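Side-chain contacts in ABC transporter, periplasmic substrate-binding protein (Thermotoga maritima, PDB 2HPG), which probably binds a solute in the periplasm and delivers it to a tripartite ATP-independent periplasmic (TRAP) transporter in the membrane: residues Trp169-Ser172 / Ile173-Leu176; Ser240-Lys243 / Glu244-Lys247; Ser261-Ile264 / Met265-Glu269; Leu311-Leu314 / Ile315-Val318. One frame throughout, in Å; residues are numbered along the deposited sequence. Where two conformers were deposited one is given.

Interaction 1: residues Trp169-Ser172 / Ile173-Leu176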
loop_
_atom_site.group_PDB
_atom_site.type_symbol
_atom_site.label_atom_id
_atom_site.label_comp_id
_atom_site.label_asym_id
_atom_site.label_seq_id
_atom_site.Cartn_x
_atom_site.Cartn_y
_atom_site.Cartn_z
ATOM N N TRP A 169 4.279 9.596 -2.942
ATOM C CA TRP A 169 3.647 10.190 -1.757
ATOM C C TRP A 169 3.901 11.686 -1.611
ATOM O O TRP A 169 2.969 12.471 -1.410
ATOM C CB TRP A 169 4.186 9.541 -0.496
ATOM C CG TRP A 169 4.136 8.054 -0.416
ATOM C CD1 TRP A 169 5.160 7.201 -0.689
ATOM C CD2 TRP A 169 3.059 7.235 0.099
ATOM N NE1 TRP A 169 4.783 5.904 -0.413
ATOM C CE2 TRP A 169 3.500 5.900 0.062
ATOM C CE3 TRP A 169 1.769 7.509 0.571
ATOM C CZ2 TRP A 169 2.699 4.824 0.492
ATOM C CZ3 TRP A 169 0.978 6.453 1.006
ATOM C CH2 TRP A 169 1.443 5.120 0.948
ATOM N N GLN A 170 5.177 12.072 -1.674
ATOM C CA GLN A 170 5.577 13.455 -1.442
ATOM C C GLN A 170 4.908 14.389 -2.439
ATOM O O GLN A 170 4.320 15.407 -2.060
ATOM C CB GLN A 170 7.099 13.606 -1.501
ATOM C CG GLN A 170 7.869 12.818 -0.453
ATOM C CD GLN A 170 7.827 13.427 0.913
ATOM O OE1 GLN A 170 8.191 14.579 1.074
ATOM N NE2 GLN A 170 7.416 12.645 1.919
ATOM N N GLU A 171 4.985 14.037 -3.713
ATOM C CA GLU A 171 4.426 14.868 -4.787
ATOM C C GLU A 171 2.915 14.922 -4.744
ATOM O O GLU A 171 2.340 15.948 -5.036
ATOM C CB GLU A 171 4.852 14.322 -6.148
ATOM C CG GLU A 171 6.345 14.378 -6.374
ATOM C CD GLU A 171 6.853 15.778 -6.599
ATOM O OE1 GLU A 171 6.040 16.662 -6.969
ATOM O OE2 GLU A 171 8.076 15.994 -6.394
ATOM N N SER A 172 2.281 13.806 -4.396
ATOM C CA SER A 172 0.837 13.757 -4.198
ATOM C C SER A 172 0.364 14.730 -3.101
ATOM O O SER A 172 -0.520 15.558 -3.343
ATOM C CB SER A 172 0.406 12.331 -3.857
ATOM O OG SER A 172 0.477 11.505 -5.006
ATOM N N ILE A 173 0.957 14.631 -1.913
ATOM C CA ILE A 173 0.571 15.482 -0.784
ATOM C C ILE A 173 0.880 16.947 -1.048
ATOM O O ILE A 173 0.107 17.852 -0.658
ATOM C CB ILE A 173 1.240 15.019 0.534
ATOM C CG1 ILE A 173 0.691 13.646 0.959
ATOM C CG2 ILE A 173 1.030 16.033 1.640
ATOM C CD1 ILE A 173 -0.826 13.539 0.958
ATOM N N ARG A 174 1.993 17.189 -1.730
ATOM C CA ARG A 174 2.320 18.544 -2.201
ATOM C C ARG A 174 1.278 19.092 -3.183
ATOM O O ARG A 174 0.877 20.235 -3.083
ATOM C CB ARG A 174 3.713 18.570 -2.833
ATOM C CG ARG A 174 4.197 19.946 -3.207
ATOM C CD ARG A 174 5.627 19.874 -3.704
ATOM N NE ARG A 174 6.096 21.128 -4.301
ATOM C CZ ARG A 174 5.869 21.505 -5.565
ATOM N NH1 ARG A 174 5.143 20.752 -6.378
ATOM N NH2 ARG A 174 6.367 22.658 -6.025
ATOM N N SER A 175 0.838 18.277 -4.128
ATOM C CA SER A 175 -0.135 18.731 -5.113
ATOM C C SER A 175 -1.518 19.025 -4.501
ATOM O O SER A 175 -2.243 19.893 -4.998
ATOM C CB SER A 175 -0.272 17.708 -6.233
ATOM O OG SER A 175 -1.072 16.626 -5.795
ATOM N N LEU A 176 -1.880 18.306 -3.432
ATOM C CA LEU A 176 -3.145 18.549 -2.704
ATOM C C LEU A 176 -3.151 19.864 -1.934
ATOM O O LEU A 176 -4.214 20.419 -1.654
ATOM C CB LEU A 176 -3.446 17.400 -1.745
ATOM C CG LEU A 176 -3.715 16.056 -2.413
ATOM C CD1 LEU A 176 -4.183 15.005 -1.400
ATOM C CD2 LEU A 176 -4.711 16.209 -3.535
HETATM O O HOH W 1 3.950 17.905 -6.793
#
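Ser175 and Arg174 fold back on the preceding helical turn in two different ways. Ser175 OG sits between its own backbone N and carbonyl carbon (chi1 78°), and from there it donates to Ser172 O at 2.7 Å. The same oxygen accepts Leu176 N at 3.1 Å, so two donors grip one carbonyl.

Arg174 runs the other way. Its CB rests 3.3 Å from Gln170 O. With CG anti to the backbone N (chi1 -174°), the chain then stretches straight to NE and carries the guanidinium past Glu171. The tip meets water rather than carboxylate: NH1 donates in the guanidinium plane to a water 3.1 Å away. That water also donates to Glu171 O; its contact with Glu171 OE1, modelled at 2.4 Å, is doubtfully short. Glu171 OE1 and Arg174 NH1 themselves stand 4.2 Å apart, the oxygen well off the guanidinium plane, which leaves at most an attraction between charges, beyond a salt bridge.

Ser172 OG turns from the contact to Ala168 O and Ala90 N, while Ile173 and Leu176 pack on Phe144 of strand 130-146. With its apolar side toward the sheet and Glu171, Arg174 and Ser175 against helix 291-305, this is the connecting helix of the beta-alpha-beta unit formed by strand 160-162, helix 167-176 and strand 179-181.

Interaction 2: residues Ser240-Lys243 / Glu244-Lys247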
loop_
_atom_site.group_PDB
_atom_site.type_symbol
_atom_site.label_atom_id
_atom_site.label_comp_id
_atom_site.label_asym_id
_atom_site.label_seq_id
_atom_site.Cartn_x
_atom_site.Cartn_y
_atom_site.Cartn_z
ATOM N N SER A 240 13.034 -21.154 -10.244
ATOM C CA SER A 240 13.681 -22.401 -9.839
ATOM C C SER A 240 12.696 -23.420 -9.280
ATOM O O SER A 240 13.033 -24.596 -9.132
ATOM C CB SER A 240 14.752 -22.125 -8.784
ATOM O OG SER A 240 14.200 -22.140 -7.471
ATOM N N LEU A 241 11.499 -22.965 -8.921
ATOM C CA LEU A 241 10.482 -23.836 -8.364
ATOM C C LEU A 241 9.779 -24.562 -9.482
ATOM O O LEU A 241 9.707 -24.046 -10.592
ATOM C CB LEU A 241 9.402 -23.038 -7.627
ATOM C CG LEU A 241 9.636 -22.396 -6.263
ATOM C CD1 LEU A 241 8.317 -21.745 -5.853
ATOM C CD2 LEU A 241 10.083 -23.391 -5.212
ATOM N N PRO A 242 9.196 -25.729 -9.177
ATOM C CA PRO A 242 8.340 -26.384 -10.151
ATOM C C PRO A 242 7.120 -25.528 -10.470
ATOM O O PRO A 242 6.630 -24.827 -9.594
ATOM C CB PRO A 242 7.899 -27.673 -9.455
ATOM C CG PRO A 242 8.493 -27.670 -8.118
ATOM C CD PRO A 242 9.300 -26.466 -7.908
ATOM N N LYS A 243 6.626 -25.613 -11.703
ATOM C CA LYS A 243 5.465 -24.825 -12.134
ATOM C C LYS A 243 4.236 -24.982 -11.243
ATOM O O LYS A 243 3.528 -24.015 -11.006
ATOM C CB LYS A 243 5.091 -25.162 -13.578
ATOM C CG LYS A 243 6.128 -24.707 -14.586
ATOM C CD LYS A 243 6.048 -23.203 -14.828
ATOM C CE LYS A 243 7.109 -22.754 -15.824
ATOM N NZ LYS A 243 8.486 -22.893 -15.236
ATOM N N GLU A 244 3.972 -26.186 -10.752
ATOM C CA GLU A 244 2.832 -26.430 -9.876
ATOM C C GLU A 244 2.944 -25.580 -8.616
ATOM O O GLU A 244 1.952 -25.055 -8.106
ATOM C CB GLU A 244 2.756 -27.904 -9.471
ATOM C CG GLU A 244 1.440 -28.277 -8.785
ATOM C CD GLU A 244 1.533 -29.475 -7.851
ATOM O OE1 GLU A 244 2.467 -30.294 -7.995
ATOM O OE2 GLU A 244 0.650 -29.598 -6.971
ATOM N N TYR A 245 4.161 -25.473 -8.096
ATOM C CA TYR A 245 4.386 -24.711 -6.864
ATOM C C TYR A 245 4.330 -23.218 -7.139
ATOM O O TYR A 245 3.863 -22.448 -6.312
ATOM C CB TYR A 245 5.723 -25.084 -6.227
ATOM C CG TYR A 245 5.802 -26.474 -5.640
ATOM C CD1 TYR A 245 4.689 -27.309 -5.559
ATOM C CD2 TYR A 245 7.007 -26.942 -5.118
ATOM C CE1 TYR A 245 4.787 -28.586 -4.995
ATOM C CE2 TYR A 245 7.112 -28.203 -4.552
ATOM C CZ TYR A 245 6.008 -29.025 -4.501
ATOM O OH TYR A 245 6.143 -30.274 -3.926
ATOM N N GLN A 246 4.809 -22.815 -8.303
ATOM C CA GLN A 246 4.696 -21.435 -8.731
ATOM C C GLN A 246 3.233 -20.983 -8.708
ATOM O O GLN A 246 2.915 -19.892 -8.216
ATOM C CB GLN A 246 5.290 -21.263 -10.137
ATOM C CG GLN A 246 6.796 -21.428 -10.195
ATOM C CD GLN A 246 7.386 -21.181 -11.577
ATOM O OE1 GLN A 246 8.543 -21.506 -11.829
ATOM N NE2 GLN A 246 6.605 -20.609 -12.468
ATOM N N LYS A 247 2.347 -21.830 -9.224
ATOM C CA LYS A 247 0.923 -21.513 -9.293
ATOM C C LYS A 247 0.259 -21.511 -7.934
ATOM O O LYS A 247 -0.554 -20.636 -7.666
ATOM C CB LYS A 247 0.168 -22.472 -10.233
ATOM C CG LYS A 247 0.281 -22.102 -11.701
ATOM C CD LYS A 247 -0.746 -22.843 -12.563
ATOM C CE LYS A 247 -0.445 -22.662 -14.054
ATOM N NZ LYS A 247 -1.603 -23.080 -14.934
#
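Pro242 holds an extended backbone (phi/psi -63°/148°) and turns its carbonyl to the first turn of the helix, where Pro242 O accepts Gln246 N at 3.0 Å, in the carbonyl plane. This is a helix N-terminus with proline as the N-cap residue, opening the long helix 243-278 after the short helix 235-240. Tyr245 N lies at 3.0 Å from the same Pro242 O, but its N-H points poorly at it and the bond is weak. The next bond, Lys247 N to Lys243 O, continues the regular pattern. Proline offers no polar side chain to the first helical N-H groups, so the definition of a capping box is not met.

The side chains meet on two sides of this turn. Lys243 and Gln246 run alongside each other, pointing the same way, with Lys243 CD 4.1 Å from Gln246 CD. The lysine bends at chi2 (-77°), which brings its methylenes alongside the glutamine. Inside, Leu241 CB lies 4.0 Å from Gln246 CG, and Leu241 CD1 reaches 4.2 Å from Tyr245 CB; both contacts are loose.

Leu241 and Pro242 also touch Tyr9 of strand 9-14, which ties the helix start to the sheet. Tyr245 OH hydrogen-bonds to Asp41 OD2. At its near end the Tyr245 ring meets the proline at a slant: Pro242 CG is 3.4 Å from Tyr245 CD2, and Pro242 CD 3.6 Å from the same Tyr245 CD2.

Interaction 3: residues Ser261-Ile264 / Met265-Glu269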
loop_
_atom_site.group_PDB
_atom_site.type_symbol
_atom_site.label_atom_id
_atom_site.label_comp_id
_atom_site.label_asym_id
_atom_site.label_seq_id
_atom_site.Cartn_x
_atom_site.Cartn_y
_atom_site.Cartn_z
ATOM N N SER A 261 -7.933 -7.713 2.458
ATOM C CA SER A 261 -8.297 -6.402 1.913
ATOM C C SER A 261 -9.746 -6.014 2.183
ATOM O O SER A 261 -10.046 -4.879 2.559
ATOM C CB SER A 261 -8.064 -6.391 0.411
ATOM O OG SER A 261 -6.711 -6.622 0.108
ATOM N N LEU A 262 -10.649 -6.964 2.008
ATOM C CA LEU A 262 -12.070 -6.723 2.236
ATOM C C LEU A 262 -12.393 -6.636 3.704
ATOM O O LEU A 262 -13.255 -5.868 4.079
ATOM C CB LEU A 262 -12.911 -7.821 1.614
ATOM C CG LEU A 262 -12.998 -7.739 0.091
ATOM C CD1 LEU A 262 -13.499 -9.058 -0.426
ATOM C CD2 LEU A 262 -13.909 -6.629 -0.344
ATOM N N LYS A 263 -11.739 -7.448 4.533
ATOM C CA LYS A 263 -11.928 -7.356 5.985
ATOM C C LYS A 263 -11.465 -5.993 6.503
ATOM O O LYS A 263 -12.143 -5.342 7.299
ATOM C CB LYS A 263 -11.170 -8.472 6.704
ATOM C CG LYS A 263 -11.660 -8.751 8.128
ATOM C CD LYS A 263 -10.743 -9.694 8.902
ATOM C CE LYS A 263 -11.425 -10.147 10.217
ATOM N NZ LYS A 263 -10.500 -10.803 11.191
ATOM N N ILE A 264 -10.304 -5.565 6.049
ATOM C CA ILE A 264 -9.798 -4.232 6.352
ATOM C C ILE A 264 -10.794 -3.145 5.913
ATOM O O ILE A 264 -11.183 -2.295 6.718
ATOM C CB ILE A 264 -8.392 -3.982 5.730
ATOM C CG1 ILE A 264 -7.322 -4.794 6.453
ATOM C CG2 ILE A 264 -8.013 -2.511 5.826
ATOM C CD1 ILE A 264 -5.944 -4.681 5.831
HETATM N N MSE A 265 -11.205 -3.165 4.648
HETATM C CA MSE A 265 -12.015 -2.084 4.083
HETATM C C MSE A 265 -13.475 -2.070 4.481
HETATM O O MSE A 265 -14.089 -1.007 4.473
HETATM C CB MSE A 265 -11.924 -2.093 2.548
HETATM C CG MSE A 265 -10.677 -1.472 2.025
HETATM SE SE MSE A 265 -10.695 -1.348 0.095
HETATM C CE MSE A 265 -10.858 -3.244 -0.330
ATOM N N LYS A 266 -14.029 -3.241 4.793
ATOM C CA LYS A 266 -15.450 -3.400 5.091
ATOM C C LYS A 266 -15.728 -3.525 6.589
ATOM O O LYS A 266 -16.839 -3.243 7.013
ATOM C CB LYS A 266 -16.024 -4.616 4.363
ATOM C CG LYS A 266 -16.106 -4.434 2.844
ATOM C CD LYS A 266 -16.541 -5.735 2.134
ATOM C CE LYS A 266 -17.954 -6.203 2.475
ATOM N NZ LYS A 266 -19.024 -5.290 1.985
ATOM N N GLU A 267 -14.735 -3.899 7.395
ATOM C CA GLU A 267 -14.962 -4.046 8.833
ATOM C C GLU A 267 -13.963 -3.406 9.770
ATOM O O GLU A 267 -14.373 -2.753 10.722
ATOM C CB GLU A 267 -15.145 -5.504 9.236
ATOM C CG GLU A 267 -14.398 -6.484 8.438
ATOM C CD GLU A 267 -15.117 -7.808 8.328
ATOM O OE1 GLU A 267 -14.935 -8.658 9.235
ATOM O OE2 GLU A 267 -15.849 -7.993 7.326
ATOM N N LEU A 268 -12.668 -3.623 9.561
ATOM C CA LEU A 268 -11.705 -3.231 10.591
ATOM C C LEU A 268 -11.534 -1.737 10.637
ATOM O O LEU A 268 -11.481 -1.145 11.719
ATOM C CB LEU A 268 -10.368 -3.935 10.389
ATOM C CG LEU A 268 -10.428 -5.448 10.557
ATOM C CD1 LEU A 268 -9.036 -6.044 10.411
ATOM C CD2 LEU A 268 -11.006 -5.793 11.929
ATOM N N GLU A 269 -11.434 -1.116 9.471
ATOM C CA GLU A 269 -11.321 0.333 9.435
ATOM C C GLU A 269 -12.533 1.031 10.053
ATOM O O GLU A 269 -12.392 2.091 10.664
ATOM C CB GLU A 269 -11.104 0.818 8.007
ATOM C CG GLU A 269 -9.633 0.812 7.580
ATOM C CD GLU A 269 -8.765 1.803 8.380
ATOM O OE1 GLU A 269 -8.909 3.035 8.218
ATOM O OE2 GLU A 269 -7.896 1.337 9.143
#
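Ile264, Met265 and Lys263 bury the most surface here, and each meets a neighbouring turn differently. Ile264 runs beside Glu269, five residues on, with CG2 4.1 Å from Glu269 CG. The backbone explains the spacing: Ile264 O accepts Glu269 N at 3.0 Å, in the carbonyl plane, an i to i+5 bond. A wider pi-type turn at 265-268 thus interrupts the alpha-helical register. Lys263 O appears to take part as well, but a clash makes its position uncertain.

Met265, modelled as selenomethionine, looks back instead of forward. Its chain extends at chi2 and then bends at chi3 (-60°), curling the methyl over the preceding turn: Met265 CE lies 3.4 Å from Ser261 O, the oxygen that also accepts Met265 N at 2.9 Å.

Lys263 stretches outward. Its CG is modelled 3.5 Å from Glu267 OE1, but the clashing Glu267 side chain makes this approach less certain; with Lys263 NZ 5.3 Å from Glu267 OE1, any charge attraction is weak at best. Leu262 CD2 and Lys266 CD lie alongside at 3.7 Å, and beyond them Lys266 NZ forms a salt bridge with Glu102.

Around this part of helix 243-278, Met265 and Ser261 face helix 101-112, whereas Ile264 and Leu268 touch helix 22-37. Ser261 OG bonds to Gly257 O one turn back and to Tyr136 O and Val138 N of strand 130-146; the Glu269 carboxylate accepts Tyr204 N and Ala205 N at helix 204-209.

Interaction 4: residues Leu311-Leu314 / Ile315-Val318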
loop_
_atom_site.group_PDB
_atom_site.type_symbol
_atom_site.label_atom_id
_atom_site.label_comp_id
_atom_site.label_asym_id
_atom_site.label_seq_id
_atom_site.Cartn_x
_atom_site.Cartn_y
_atom_site.Cartn_z
ATOM N N LEU A 311 -1.702 6.379 -16.410
ATOM C CA LEU A 311 -3.089 6.297 -15.895
ATOM C C LEU A 311 -4.094 6.087 -17.033
ATOM O O LEU A 311 -4.928 5.174 -17.011
ATOM C CB LEU A 311 -3.432 7.585 -15.126
ATOM C CG LEU A 311 -4.877 7.765 -14.631
ATOM C CD1 LEU A 311 -5.208 6.762 -13.547
ATOM C CD2 LEU A 311 -5.107 9.181 -14.137
ATOM N N ASN A 312 -3.990 6.945 -18.035
ATOM C CA ASN A 312 -4.863 6.896 -19.218
ATOM C C ASN A 312 -4.792 5.553 -19.927
ATOM O O ASN A 312 -5.829 4.964 -20.309
ATOM C CB ASN A 312 -4.483 8.032 -20.167
ATOM C CG ASN A 312 -4.913 9.388 -19.641
ATOM O OD1 ASN A 312 -6.018 9.524 -19.113
ATOM N ND2 ASN A 312 -4.046 10.389 -19.764
ATOM N N GLN A 313 -3.569 5.047 -20.058
ATOM C CA GLN A 313 -3.369 3.740 -20.649
ATOM C C GLN A 313 -4.092 2.669 -19.862
ATOM O O GLN A 313 -4.728 1.812 -20.447
ATOM C CB GLN A 313 -1.884 3.407 -20.771
ATOM C CG GLN A 313 -1.635 2.187 -21.656
ATOM C CD GLN A 313 -2.180 2.355 -23.090
ATOM O OE1 GLN A 313 -1.865 3.333 -23.775
ATOM N NE2 GLN A 313 -2.986 1.391 -23.540
ATOM N N LEU A 314 -4.024 2.725 -18.535
ATOM C CA LEU A 314 -4.769 1.768 -17.703
ATOM C C LEU A 314 -6.297 1.952 -17.796
ATOM O O LEU A 314 -7.054 0.962 -17.799
ATOM C CB LEU A 314 -4.305 1.835 -16.234
ATOM C CG LEU A 314 -2.993 1.113 -15.877
ATOM C CD1 LEU A 314 -2.601 1.349 -14.406
ATOM C CD2 LEU A 314 -3.095 -0.394 -16.178
ATOM N N ILE A 315 -6.742 3.207 -17.863
ATOM C CA ILE A 315 -8.186 3.526 -17.973
ATOM C C ILE A 315 -8.803 2.863 -19.225
ATOM O O ILE A 315 -9.837 2.168 -19.146
ATOM C CB ILE A 315 -8.425 5.063 -17.996
ATOM C CG1 ILE A 315 -8.211 5.669 -16.600
ATOM C CG2 ILE A 315 -9.836 5.377 -18.461
ATOM C CD1 ILE A 315 -7.930 7.165 -16.589
ATOM N N LYS A 316 -8.135 3.063 -20.357
ATOM C CA LYS A 316 -8.499 2.435 -21.642
ATOM C C LYS A 316 -8.772 0.928 -21.592
ATOM O O LYS A 316 -9.829 0.463 -22.040
ATOM C CB LYS A 316 -7.385 2.687 -22.647
ATOM C CG LYS A 316 -7.575 2.012 -24.002
ATOM C CD LYS A 316 -6.471 2.431 -24.961
ATOM C CE LYS A 316 -6.565 1.662 -26.266
ATOM N NZ LYS A 316 -5.520 2.129 -27.218
ATOM N N GLU A 317 -7.819 0.164 -21.068
ATOM C CA GLU A 317 -7.896 -1.296 -21.119
ATOM C C GLU A 317 -8.882 -1.873 -20.098
ATOM O O GLU A 317 -9.463 -2.959 -20.300
ATOM C CB GLU A 317 -6.485 -1.889 -20.955
ATOM C CG GLU A 317 -5.556 -1.485 -22.104
ATOM C CD GLU A 317 -4.085 -1.710 -21.828
ATOM O OE1 GLU A 317 -3.740 -2.699 -21.151
ATOM O OE2 GLU A 317 -3.270 -0.890 -22.303
ATOM N N VAL A 318 -9.097 -1.136 -19.012
ATOM C CA VAL A 318 -10.026 -1.573 -17.969
ATOM C C VAL A 318 -11.510 -1.265 -18.289
ATOM O O VAL A 318 -12.385 -2.024 -17.872
ATOM C CB VAL A 318 -9.640 -0.981 -16.596
ATOM C CG1 VAL A 318 -10.560 -1.504 -15.515
ATOM C CG2 VAL A 318 -8.191 -1.331 -16.278
#
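The amide of Gln313 and the carboxylate of Glu317 meet with their planes 51° apart, and the link between them is a single hydrogen bond. Gln313 NE2 donates to Glu317 OE2 at 2.6 Å, with an N-H...O angle of 162°. The oxygen lies only slightly out of the amide plane and accepts with its anti lone pair, away from OE1. Beside the amide, Lys316 CD passes 3.9 Å from Gln313 NE2. The same Glu317 OE2 is also hydrogen-bonded to Thr116 OG1, so the carboxylate joins the helix to helix 115-128. A bend at chi2 of Gln313 (59°) brings its amide round to the glutamate.

This is an i to i+4 pairing on helix 308-318, the last helix of the chain, whose backbone bonds include Lys316 N to Asn312 O at 3.0 Å and Val318 N to Leu314 O at 3.2 Å.

A second i to i+4 pair is apolar: Ile315 CD1 lies 3.7 Å from Leu311 CG and 3.6 Å from Leu311 O, while Asn312 OD1 approaches the same Ile315 CD1 at 3.9 Å. Leu311 packs on Phe92 and Phe95 of helix 92-95, and Leu314 wedges against Phe92, Ile111 and Trp120.

All four contacts are local and partly buried. Interaction 1 has the largest buried share, four of eight touching residues; interaction 2 is the most peripheral, with two of seven. Interactions 2 and 3 share helix 243-278: the first is its proline-capped start, its centre about 26 Å from the chain centre, the second a pi-type turn with its centre about 14 Å from it. Interaction 4 belongs to the final helix. Chemistry follows place. A bridging water and a serine hydroxyl serve the polar side of interaction 1, a slanted proline-tyrosine contact marks interaction 2, interaction 3 rests on widened backbone bonding with aliphatic side-chain stems along it, and interaction 4 adds a direct amide-carboxylate bond to its leucine-isoleucine pair.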